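Local coordinates for protein DNA-dependent metalloprotease WSS1 homolog 2 (Schizosaccharomyces pombe, PDB 5JIG) that probably acts as a DNA-dependent metalloendopeptidase that cleaves proteins cross-linked to DNA, here represented by its WLM protease domain, at residues N7-L12 against R19-L24; H40-P45 against H97-N102; L47-P52 against R76-R81. One frame throughout, in Å; residues are numbered along the deposited sequence.

Contact 1 of 3, residues N7-L12 against R19-L24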
loop_
_atom_site.group_PDB
_atom_site.type_symbol
_atom_site.label_atom_id
_atom_site.label_comp_id
_atom_site.label_asym_id
_atom_site.label_seq_id
_atom_site.Cartn_x
_atom_site.Cartn_y
_atom_site.Cartn_z
ATOM N N ASN A 7 -8.245 -3.519 -6.856
ATOM C CA ASN A 7 -9.585 -3.835 -7.284
ATOM C C ASN A 7 -10.544 -4.179 -6.147
ATOM O O ASN A 7 -11.734 -3.970 -6.297
ATOM C CB ASN A 7 -9.582 -4.979 -8.302
ATOM C CG ASN A 7 -8.997 -4.587 -9.629
ATOM O OD1 ASN A 7 -8.961 -3.421 -9.990
ATOM N ND2 ASN A 7 -8.509 -5.601 -10.359
ATOM N N GLU A 8 -10.023 -4.702 -5.047
ATOM C CA GLU A 8 -10.813 -5.085 -3.897
ATOM C C GLU A 8 -10.005 -4.838 -2.648
ATOM O O GLU A 8 -8.794 -5.005 -2.630
ATOM C CB GLU A 8 -11.194 -6.574 -3.973
ATOM C CG GLU A 8 -12.103 -7.011 -2.856
ATOM C CD GLU A 8 -12.583 -8.456 -2.941
ATOM O OE1 GLU A 8 -13.265 -8.918 -2.025
ATOM O OE2 GLU A 8 -12.227 -9.173 -3.909
ATOM N N LEU A 9 -10.716 -4.391 -1.606
ATOM C CA LEU A 9 -10.185 -4.142 -0.275
ATOM C C LEU A 9 -10.769 -5.172 0.670
ATOM O O LEU A 9 -11.966 -5.457 0.630
ATOM C CB LEU A 9 -10.553 -2.744 0.208
ATOM C CG LEU A 9 -10.210 -1.611 -0.737
ATOM C CD1 LEU A 9 -10.621 -0.326 -0.108
ATOM C CD2 LEU A 9 -8.734 -1.590 -1.106
ATOM N N VAL A 10 -9.949 -5.663 1.595
ATOM C CA VAL A 10 -10.385 -6.610 2.633
ATOM C C VAL A 10 -9.809 -6.214 3.971
ATOM O O VAL A 10 -8.628 -5.903 4.052
ATOM C CB VAL A 10 -9.981 -8.069 2.295
ATOM C CG1 VAL A 10 -10.149 -9.023 3.491
ATOM C CG2 VAL A 10 -10.836 -8.622 1.153
ATOM N N VAL A 11 -10.651 -6.219 5.005
ATOM C CA VAL A 11 -10.213 -5.948 6.362
ATOM C C VAL A 11 -10.562 -7.131 7.231
ATOM O O VAL A 11 -11.388 -8.016 6.919
ATOM C CB VAL A 11 -10.839 -4.664 6.933
ATOM C CG1 VAL A 11 -10.345 -3.487 6.150
ATOM C CG2 VAL A 11 -12.361 -4.758 6.983
ATOM N N LEU A 12 -9.875 -7.180 8.382
ATOM C CA LEU A 12 -10.051 -8.255 9.347
ATOM C C LEU A 12 -11.207 -8.009 10.273
ATOM O O LEU A 12 -11.703 -6.923 10.453
ATOM C CB LEU A 12 -8.758 -8.434 10.063
ATOM C CG LEU A 12 -7.643 -8.819 9.051
ATOM C CD1 LEU A 12 -6.411 -9.024 9.779
ATOM C CD2 LEU A 12 -7.909 -10.117 8.222
ATOM N N ARG A 19 -13.209 1.518 10.415
ATOM C CA ARG A 19 -12.044 2.422 10.448
ATOM C C ARG A 19 -10.865 1.831 9.654
ATOM O O ARG A 19 -10.204 2.522 8.882
ATOM C CB ARG A 19 -11.670 2.718 11.856
ATOM C CG ARG A 19 -10.599 3.711 12.011
ATOM C CD ARG A 19 -10.479 4.057 13.508
ATOM N NE ARG A 19 -9.259 4.730 13.746
ATOM C CZ ARG A 19 -8.672 4.933 14.924
ATOM N NH1 ARG A 19 -7.496 5.540 14.878
ATOM N NH2 ARG A 19 -9.199 4.488 16.113
ATOM N N ALA A 20 -10.612 0.531 9.804
ATOM C CA ALA A 20 -9.584 -0.131 9.005
ATOM C C ALA A 20 -9.950 -0.025 7.524
ATOM O O ALA A 20 -9.064 0.189 6.680
ATOM C CB ALA A 20 -9.438 -1.586 9.389
ATOM N N LEU A 21 -11.224 -0.194 7.182
ATOM C CA LEU A 21 -11.638 -0.103 5.785
ATOM C C LEU A 21 -11.432 1.325 5.269
ATOM O O LEU A 21 -10.938 1.523 4.141
ATOM C CB LEU A 21 -13.065 -0.594 5.603
ATOM C CG LEU A 21 -13.581 -0.529 4.180
ATOM C CD1 LEU A 21 -12.697 -1.288 3.194
ATOM C CD2 LEU A 21 -15.007 -1.042 4.195
ATOM N N ARG A 22 -11.830 2.334 6.061
ATOM C CA ARG A 22 -11.576 3.690 5.644
ATOM C C ARG A 22 -10.093 3.964 5.420
ATOM O O ARG A 22 -9.723 4.725 4.516
ATOM C CB ARG A 22 -12.091 4.713 6.740
ATOM C CG ARG A 22 -13.561 4.837 6.858
ATOM C CD ARG A 22 -13.892 6.142 7.640
ATOM N NE ARG A 22 -13.445 6.246 9.049
ATOM C CZ ARG A 22 -12.642 7.202 9.566
ATOM N NH1 ARG A 22 -12.433 7.219 10.861
ATOM N NH2 ARG A 22 -12.034 8.103 8.802
ATOM N N TYR A 23 -9.234 3.323 6.207
ATOM C CA TYR A 23 -7.796 3.458 6.049
ATOM C C TYR A 23 -7.373 2.901 4.673
ATOM O O TYR A 23 -6.628 3.558 3.917
ATOM C CB TYR A 23 -7.100 2.719 7.190
ATOM C CG TYR A 23 -5.697 3.160 7.558
ATOM C CD1 TYR A 23 -5.311 3.179 8.877
ATOM C CD2 TYR A 23 -4.758 3.514 6.622
ATOM C CE1 TYR A 23 -4.038 3.555 9.251
ATOM C CE2 TYR A 23 -3.476 3.892 6.976
ATOM C CZ TYR A 23 -3.122 3.935 8.298
ATOM O OH TYR A 23 -1.846 4.347 8.606
ATOM N N LEU A 24 -7.820 1.692 4.325
ATOM C CA LEU A 24 -7.511 1.143 3.019
ATOM C C LEU A 24 -8.079 2.011 1.882
ATOM O O LEU A 24 -7.420 2.160 0.852
ATOM C CB LEU A 24 -8.010 -0.297 2.869
ATOM C CG LEU A 24 -7.304 -1.327 3.799
ATOM C CD1 LEU A 24 -7.814 -2.715 3.428
ATOM C CD2 LEU A 24 -5.793 -1.272 3.686
#

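Contact 2 of 3, residues H40-P45 against H97-N102. With NI (nickel (II) ion), chain B.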
loop_
_atom_site.group_PDB
_atom_site.type_symbol
_atom_site.label_atom_id
_atom_site.label_comp_id
_atom_site.label_asym_id
_atom_site.label_seq_id
_atom_site.Cartn_x
_atom_site.Cartn_y
_atom_site.Cartn_z
ATOM N N HIS A 40 3.525 3.503 -13.373
ATOM C CA HIS A 40 4.140 2.210 -13.478
ATOM C C HIS A 40 3.188 1.105 -13.975
ATOM O O HIS A 40 3.584 -0.034 -14.078
ATOM C CB HIS A 40 4.878 1.800 -12.197
ATOM C CG HIS A 40 6.179 1.175 -12.420
ATOM N ND1 HIS A 40 6.315 0.062 -13.197
ATOM C CD2 HIS A 40 7.435 1.495 -12.041
ATOM C CE1 HIS A 40 7.589 -0.312 -13.258
ATOM N NE2 HIS A 40 8.311 0.547 -12.552
ATOM N N ARG A 41 1.977 1.487 -14.320
ATOM C CA ARG A 41 0.961 0.573 -14.903
ATOM C C ARG A 41 0.740 -0.662 -14.036
ATOM O O ARG A 41 0.836 -1.776 -14.493
ATOM C CB ARG A 41 1.291 0.269 -16.345
ATOM C CG ARG A 41 1.227 1.460 -17.222
ATOM C CD ARG A 41 1.593 1.252 -18.671
ATOM N NE ARG A 41 0.895 0.167 -19.290
ATOM C CZ ARG A 41 1.406 -1.023 -19.626
ATOM N NH1 ARG A 41 0.611 -1.904 -20.229
ATOM N NH2 ARG A 41 2.674 -1.367 -19.350
ATOM N N TRP A 42 0.398 -0.436 -12.771
ATOM C CA TRP A 42 0.126 -1.513 -11.815
ATOM C C TRP A 42 -1.324 -1.594 -11.482
ATOM O O TRP A 42 -1.952 -0.621 -11.042
ATOM C CB TRP A 42 0.912 -1.260 -10.537
ATOM C CG TRP A 42 2.366 -1.452 -10.664
ATOM C CD1 TRP A 42 2.999 -2.307 -11.494
ATOM C CD2 TRP A 42 3.376 -0.771 -9.954
ATOM N NE1 TRP A 42 4.376 -2.217 -11.321
ATOM C CE2 TRP A 42 4.612 -1.280 -10.368
ATOM C CE3 TRP A 42 3.362 0.262 -8.993
ATOM C CZ2 TRP A 42 5.840 -0.787 -9.864
ATOM C CZ3 TRP A 42 4.572 0.740 -8.525
ATOM C CH2 TRP A 42 5.756 0.171 -8.907
ATOM N N THR A 43 -1.888 -2.817 -11.687
ATOM C CA THR A 43 -3.183 -3.208 -11.185
ATOM C C THR A 43 -2.983 -4.282 -10.156
ATOM O O THR A 43 -2.295 -5.284 -10.418
ATOM C CB THR A 43 -4.082 -3.737 -12.294
ATOM O OG1 THR A 43 -4.260 -2.752 -13.331
ATOM C CG2 THR A 43 -5.375 -4.241 -11.736
ATOM N N VAL A 44 -3.473 -4.071 -8.953
ATOM C CA VAL A 44 -3.319 -5.035 -7.845
ATOM C C VAL A 44 -4.717 -5.536 -7.503
ATOM O O VAL A 44 -5.584 -4.781 -7.049
ATOM C CB VAL A 44 -2.631 -4.362 -6.641
ATOM C CG1 VAL A 44 -2.632 -5.285 -5.440
ATOM C CG2 VAL A 44 -1.221 -3.957 -7.025
ATOM N N PRO A 45 -4.973 -6.831 -7.712
ATOM C CA PRO A 45 -6.344 -7.312 -7.487
ATOM C C PRO A 45 -6.875 -7.132 -6.070
ATOM O O PRO A 45 -8.068 -6.871 -5.889
ATOM C CB PRO A 45 -6.257 -8.806 -7.866
ATOM C CG PRO A 45 -5.232 -8.819 -8.963
ATOM C CD PRO A 45 -4.188 -7.796 -8.522
ATOM N N HIS A 97 6.836 0.487 -0.575
ATOM C CA HIS A 97 7.766 -0.616 -0.513
ATOM C C HIS A 97 7.140 -1.860 -1.160
ATOM O O HIS A 97 7.770 -2.507 -2.029
ATOM C CB HIS A 97 8.141 -0.861 0.961
ATOM C CG HIS A 97 9.010 -2.045 1.170
ATOM N ND1 HIS A 97 10.267 -1.947 1.729
ATOM C CD2 HIS A 97 8.833 -3.369 0.947
ATOM C CE1 HIS A 97 10.770 -3.168 1.830
ATOM N NE2 HIS A 97 9.946 -4.063 1.347
ATOM N N GLU A 98 5.931 -2.222 -0.750
ATOM C CA GLU A 98 5.304 -3.399 -1.327
ATOM C C GLU A 98 5.077 -3.253 -2.833
ATOM O O GLU A 98 5.300 -4.229 -3.574
ATOM C CB GLU A 98 4.020 -3.792 -0.624
ATOM C CG GLU A 98 4.109 -3.956 0.896
ATOM C CD GLU A 98 5.216 -4.687 1.437
ATOM O OE1 GLU A 98 5.816 -5.507 0.724
ATOM O OE2 GLU A 98 5.483 -4.443 2.651
ATOM N N LEU A 99 4.672 -2.108 -3.298
ATOM C CA LEU A 99 4.510 -1.915 -4.738
ATOM C C LEU A 99 5.825 -2.102 -5.488
ATOM O O LEU A 99 5.839 -2.614 -6.607
ATOM C CB LEU A 99 3.929 -0.542 -5.025
ATOM C CG LEU A 99 2.438 -0.383 -4.674
ATOM C CD1 LEU A 99 2.057 1.075 -4.731
ATOM C CD2 LEU A 99 1.540 -1.185 -5.620
ATOM N N THR A 100 6.945 -1.672 -4.883
ATOM C CA THR A 100 8.243 -1.836 -5.496
ATOM C C THR A 100 8.544 -3.298 -5.765
ATOM O O THR A 100 9.198 -3.667 -6.748
ATOM C CB THR A 100 9.325 -1.182 -4.593
ATOM O OG1 THR A 100 9.032 0.177 -4.362
ATOM C CG2 THR A 100 10.676 -1.201 -5.267
ATOM N N HIS A 101 8.065 -4.195 -4.896
ATOM C CA HIS A 101 8.183 -5.624 -5.059
ATOM C C HIS A 101 7.357 -6.175 -6.241
ATOM O O HIS A 101 7.515 -7.348 -6.595
ATOM C CB HIS A 101 7.793 -6.390 -3.809
ATOM C CG HIS A 101 8.807 -6.334 -2.689
ATOM N ND1 HIS A 101 10.104 -6.756 -2.830
ATOM C CD2 HIS A 101 8.639 -6.056 -1.378
ATOM C CE1 HIS A 101 10.686 -6.683 -1.641
ATOM N NE2 HIS A 101 9.834 -6.284 -0.726
ATOM N N ASN A 102 6.538 -5.366 -6.897
ATOM C CA ASN A 102 5.969 -5.784 -8.181
ATOM C C ASN A 102 7.060 -6.022 -9.201
ATOM O O ASN A 102 6.849 -6.805 -10.141
ATOM C CB ASN A 102 4.989 -4.783 -8.713
ATOM C CG ASN A 102 3.678 -4.731 -7.945
ATOM O OD1 ASN A 102 3.396 -5.573 -7.100
ATOM N ND2 ASN A 102 2.843 -3.751 -8.245
HETATM NI NI NI B . 10.120 -6.125 1.321
HETATM O O HOH W 1 10.077 -8.245 1.569
HETATM O O HOH W 2 10.107 -6.115 3.495
#

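Contact 3 of 3, residues L47-P52 against R76-R81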
loop_
_atom_site.group_PDB
_atom_site.type_symbol
_atom_site.label_atom_id
_atom_site.label_comp_id
_atom_site.label_asym_id
_atom_site.label_seq_id
_atom_site.Cartn_x
_atom_site.Cartn_y
_atom_site.Cartn_z
ATOM N N LEU A 47 -6.013 -5.659 -1.968
ATOM C CA LEU A 47 -5.260 -4.978 -0.921
ATOM C C LEU A 47 -5.963 -5.344 0.377
ATOM O O LEU A 47 -7.179 -5.070 0.548
ATOM C CB LEU A 47 -5.284 -3.472 -1.105
ATOM C CG LEU A 47 -4.577 -2.635 -0.041
ATOM C CD1 LEU A 47 -3.087 -2.961 -0.001
ATOM C CD2 LEU A 47 -4.796 -1.164 -0.281
ATOM N N SER A 48 -5.263 -5.994 1.305
ATOM C CA SER A 48 -5.838 -6.462 2.557
ATOM C C SER A 48 -5.087 -5.908 3.752
ATOM O O SER A 48 -3.899 -5.589 3.698
ATOM C CB SER A 48 -5.790 -7.970 2.707
ATOM O OG SER A 48 -6.521 -8.673 1.667
ATOM N N GLU A 49 -5.806 -5.884 4.858
ATOM C CA GLU A 49 -5.193 -5.667 6.170
ATOM C C GLU A 49 -4.528 -6.921 6.629
ATOM O O GLU A 49 -5.111 -8.009 6.647
ATOM C CB GLU A 49 -6.334 -5.331 7.144
ATOM C CG GLU A 49 -5.817 -5.091 8.538
ATOM C CD GLU A 49 -6.909 -4.794 9.563
ATOM O OE1 GLU A 49 -6.534 -4.352 10.657
ATOM O OE2 GLU A 49 -8.102 -5.008 9.222
ATOM N N MET A 50 -3.254 -6.782 7.025
ATOM C CA MET A 50 -2.432 -7.805 7.538
ATOM C C MET A 50 -2.792 -8.016 9.022
ATOM O O MET A 50 -3.006 -7.067 9.785
ATOM C CB MET A 50 -0.972 -7.410 7.423
ATOM C CG MET A 50 0.084 -8.416 7.634
ATOM S SD MET A 50 1.702 -7.663 7.225
ATOM C CE MET A 50 2.761 -8.986 7.839
ATOM N N ASP A 51 -2.798 -9.257 9.461
ATOM C CA ASP A 51 -3.139 -9.553 10.851
ATOM C C ASP A 51 -2.112 -8.851 11.745
ATOM O O ASP A 51 -0.903 -8.952 11.499
ATOM C CB ASP A 51 -3.279 -11.028 11.015
ATOM C CG ASP A 51 -3.882 -11.436 12.418
ATOM O OD1 ASP A 51 -3.673 -12.582 12.784
ATOM O OD2 ASP A 51 -4.486 -10.701 13.174
ATOM N N PRO A 52 -2.539 -8.182 12.847
ATOM C CA PRO A 52 -1.526 -7.604 13.738
ATOM C C PRO A 52 -0.953 -8.660 14.684
ATOM O O PRO A 52 -1.611 -9.733 14.914
ATOM C CB PRO A 52 -2.305 -6.576 14.528
ATOM C CG PRO A 52 -3.709 -6.984 14.468
ATOM C CD PRO A 52 -3.864 -7.633 13.109
ATOM N N ARG A 76 -0.016 -4.033 7.512
ATOM C CA ARG A 76 -0.389 -4.006 8.909
ATOM C C ARG A 76 -0.874 -2.589 9.228
ATOM O O ARG A 76 -0.114 -1.620 9.062
ATOM C CB ARG A 76 0.762 -4.433 9.811
ATOM C CG ARG A 76 0.356 -4.535 11.259
ATOM C CD ARG A 76 1.486 -4.467 12.222
ATOM N NE ARG A 76 2.420 -5.536 11.975
ATOM C CZ ARG A 76 2.709 -6.540 12.769
ATOM N NH1 ARG A 76 3.508 -7.461 12.285
ATOM N NH2 ARG A 76 2.284 -6.555 14.052
ATOM N N LEU A 77 -2.149 -2.445 9.557
ATOM C CA LEU A 77 -2.728 -1.136 9.856
ATOM C C LEU A 77 -2.704 -0.853 11.347
ATOM O O LEU A 77 -2.743 0.331 11.734
ATOM C CB LEU A 77 -4.153 -1.087 9.360
ATOM C CG LEU A 77 -4.333 -1.314 7.866
ATOM C CD1 LEU A 77 -5.841 -1.254 7.550
ATOM C CD2 LEU A 77 -3.557 -0.302 7.017
ATOM N N ARG A 78 -2.732 -1.906 12.177
ATOM C CA ARG A 78 -3.019 -1.788 13.587
ATOM C C ARG A 78 -1.800 -1.922 14.426
ATOM O O ARG A 78 -0.818 -2.595 14.056
ATOM C CB ARG A 78 -4.045 -2.865 13.999
ATOM C CG ARG A 78 -5.421 -2.650 13.406
ATOM C CD ARG A 78 -6.351 -3.802 13.725
ATOM N NE ARG A 78 -7.646 -3.675 13.126
ATOM C CZ ARG A 78 -8.748 -3.177 13.726
ATOM N NH1 ARG A 78 -9.881 -3.117 13.083
ATOM N NH2 ARG A 78 -8.652 -2.753 14.996
ATOM N N THR A 79 -1.813 -1.261 15.572
ATOM C CA THR A 79 -0.809 -1.412 16.614
ATOM C C THR A 79 -1.278 -2.271 17.784
ATOM O O THR A 79 -0.466 -2.578 18.674
ATOM C CB THR A 79 -0.386 -0.038 17.192
ATOM O OG1 THR A 79 -1.561 0.581 17.711
ATOM C CG2 THR A 79 0.200 0.868 16.140
ATOM N N ASP A 80 -2.525 -2.604 17.858
ATOM C CA ASP A 80 -3.145 -3.484 18.874
ATOM C C ASP A 80 -4.402 -4.070 18.284
ATOM O O ASP A 80 -4.670 -3.868 17.094
ATOM C CB ASP A 80 -3.375 -2.694 20.212
ATOM C CG ASP A 80 -4.296 -1.536 20.049
ATOM O OD1 ASP A 80 -3.941 -0.446 20.598
ATOM O OD2 ASP A 80 -5.352 -1.655 19.418
ATOM N N ARG A 81 -5.203 -4.780 19.050
ATOM C CA ARG A 81 -6.375 -5.476 18.556
ATOM C C ARG A 81 -7.643 -4.820 18.958
ATOM O O ARG A 81 -8.721 -5.477 18.940
ATOM C CB ARG A 81 -6.316 -6.968 18.940
ATOM C CG ARG A 81 -5.361 -7.718 18.099
ATOM C CD ARG A 81 -5.030 -9.059 18.642
ATOM N NE ARG A 81 -4.242 -8.841 19.847
ATOM C CZ ARG A 81 -3.724 -9.772 20.626
ATOM N NH1 ARG A 81 -2.998 -9.408 21.680
ATOM N NH2 ARG A 81 -3.958 -11.061 20.393
HETATM O O HOH W 3 -3.765 -4.519 10.946
HETATM O O HOH W 4 -10.232 -4.579 10.781
#

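Contact 1 of 3, residues N7-L12 against R19-L24
Val11 presses its CG1 methyl onto the backbone of the helix segment 19-24. CG1 lies 3.6 Å from Leu21 N, over the Ala20-Leu21 peptide. The same methyl meets the CB atoms of Ala20 and Leu21, and at 3.8 Å it reaches Leu24 CD1. CG1 stands anti to the carbonyl carbon of Val11 (chi1 -65°), and this turns it to the helix.

Leu9 makes the second apolar group. Its CB touches Leu21 CD1 at 4.0 Å. Its CD1 runs alongside Leu24 and ends 4.0 Å from Leu24 CB; the two side chains overlap while pointing opposite ways. Leu21 meets Leu9 through its far end: CG is anti to the backbone N (chi1 180°), and CD1 swings over to Leu9.

Here a short connection joins strand 6-10, an outermost strand of the WLM domain's mixed sheet, to helix 17-29. The axes of 8-10 and 19-24 run roughly antiparallel, at 146° and 8.7 Å.

Polar atoms add little, and no hydrogen bond joins the segments. Val10 O lies 3.3 Å from Leu24 CD1, a packing contact. The side chain of Val10 starts away from the helix and packs on Leu46 and Ser48 of strand 44-50.

Contact 2 of 3, residues H40-P45 against H97-N102
Trp42 lays one face of its indole against Leu99 and Asn102. The amide of Asn102 comes over that face, with ND2 3.4 Å from Trp42 CG. Amide and ring planes stand 84° apart, so the amide is nearly upright on the ring. Asn102 CB makes a CH-pi contact with the five-membered ring, 4.0 Å from its centroid. Toward the six-membered rim, Leu99 O sits over the same face, 3.6 Å from Trp42 CH2. Leu99 CB touches Trp42 CZ3 at 3.8 Å, and Leu99 CD2 reaches on to Val44 CG2.

His40 CB covers the opposite face of the indole. Trp42 CG lies anti to its carbonyl carbon (chi1 -71°), which sends the ring in between His40 and the segment 97-102. With an alanine here, a gap would probably open between these two, and the Asn102 amide would lose the ring face it stands on.

The helix carries the HExxH motif of zinc metalloproteases. His97 NE2 and His101 NE2 each bind the nickel ion at 2.1 Å, with two waters, His107 and one further atom also bound. These histidines also form the catalytic zinc site, and Glu98 is the predicted active-site residue.

His101 ND1 is hydrogen-bonded to His104 O, which helps set the rotation of the His101 ring. Asn66 ND2 bonds Asn102 OD1, and so holds the amide that stands on Trp42; it also bonds Glu98 O. Leu118 of helix 109-122 packs on Trp42 as well.

Contact 3 of 3, residues L47-P52 against R76-R81
Glu49 and Arg78 form a buried salt bridge between the two segments. Arg78 NE donates to Glu49 OE1 at 2.8 Å, with a bent angle of 136° at the hydrogen. OE1 uses its syn lone pair and lies near the guanidinium plane. Carboxylate and guanidinium are nearly coplanar, 18° apart. Extended from CG to NE, the arginine chain carries NE across to OE1.

Both carboxylate oxygens have further partners. OE1 also accepts from water 3, which donates to Met50 O as well and accepts from Leu77 N at 3.0 Å. Glu49 OE2 takes a bond from water 4, which accepts from Arg78 NH1 at 2.7 Å. OE2 also accepts from Leu12 N, and Arg78 NH1 donates to Pro15 O. These bonds probably favour a charged carboxylate.

Around the polar centre, packing is mostly aliphatic. Glu49 CG touches Leu77 CD1, and Pro52 CB lies 4.1 Å from Arg78 CB. Met50 CB packs onto the Arg76 backbone, 3.5 Å from Arg76 N. Arg76 NH2 lies 3.9 Å from Pro52 C, while its NH1 bonds Thr62 O.

The contact joins the loop after strand 72-76 to segment 47-52, which continues strand 44-50. Helix 17-29 borders it, with Ala20 against Glu49 and Arg78, and Tyr23 and Leu24 against Leu77.

From the N terminus, contact 1 closes first. It forms a short loop between strand 6-10 and helix 17-29. Contact 2 opens later, at residues 40-45, and closes at 97-102, so it follows contact 1 in series. Contact 3 opens at 47-52 and closes at 76-81, wholly within the span of contact 2. Strand 44-50 serves both, and their centres lie about 19 Å apart on opposite sides of the chain's centre. Strand 44-50 also pairs with strand 6-10, which brings contact 1 beside both. Together the contacts tie helix 17-29, the sheet, the loop after strand 72-76, and helix 88-100 with the metal-binding segment that follows it into one domain.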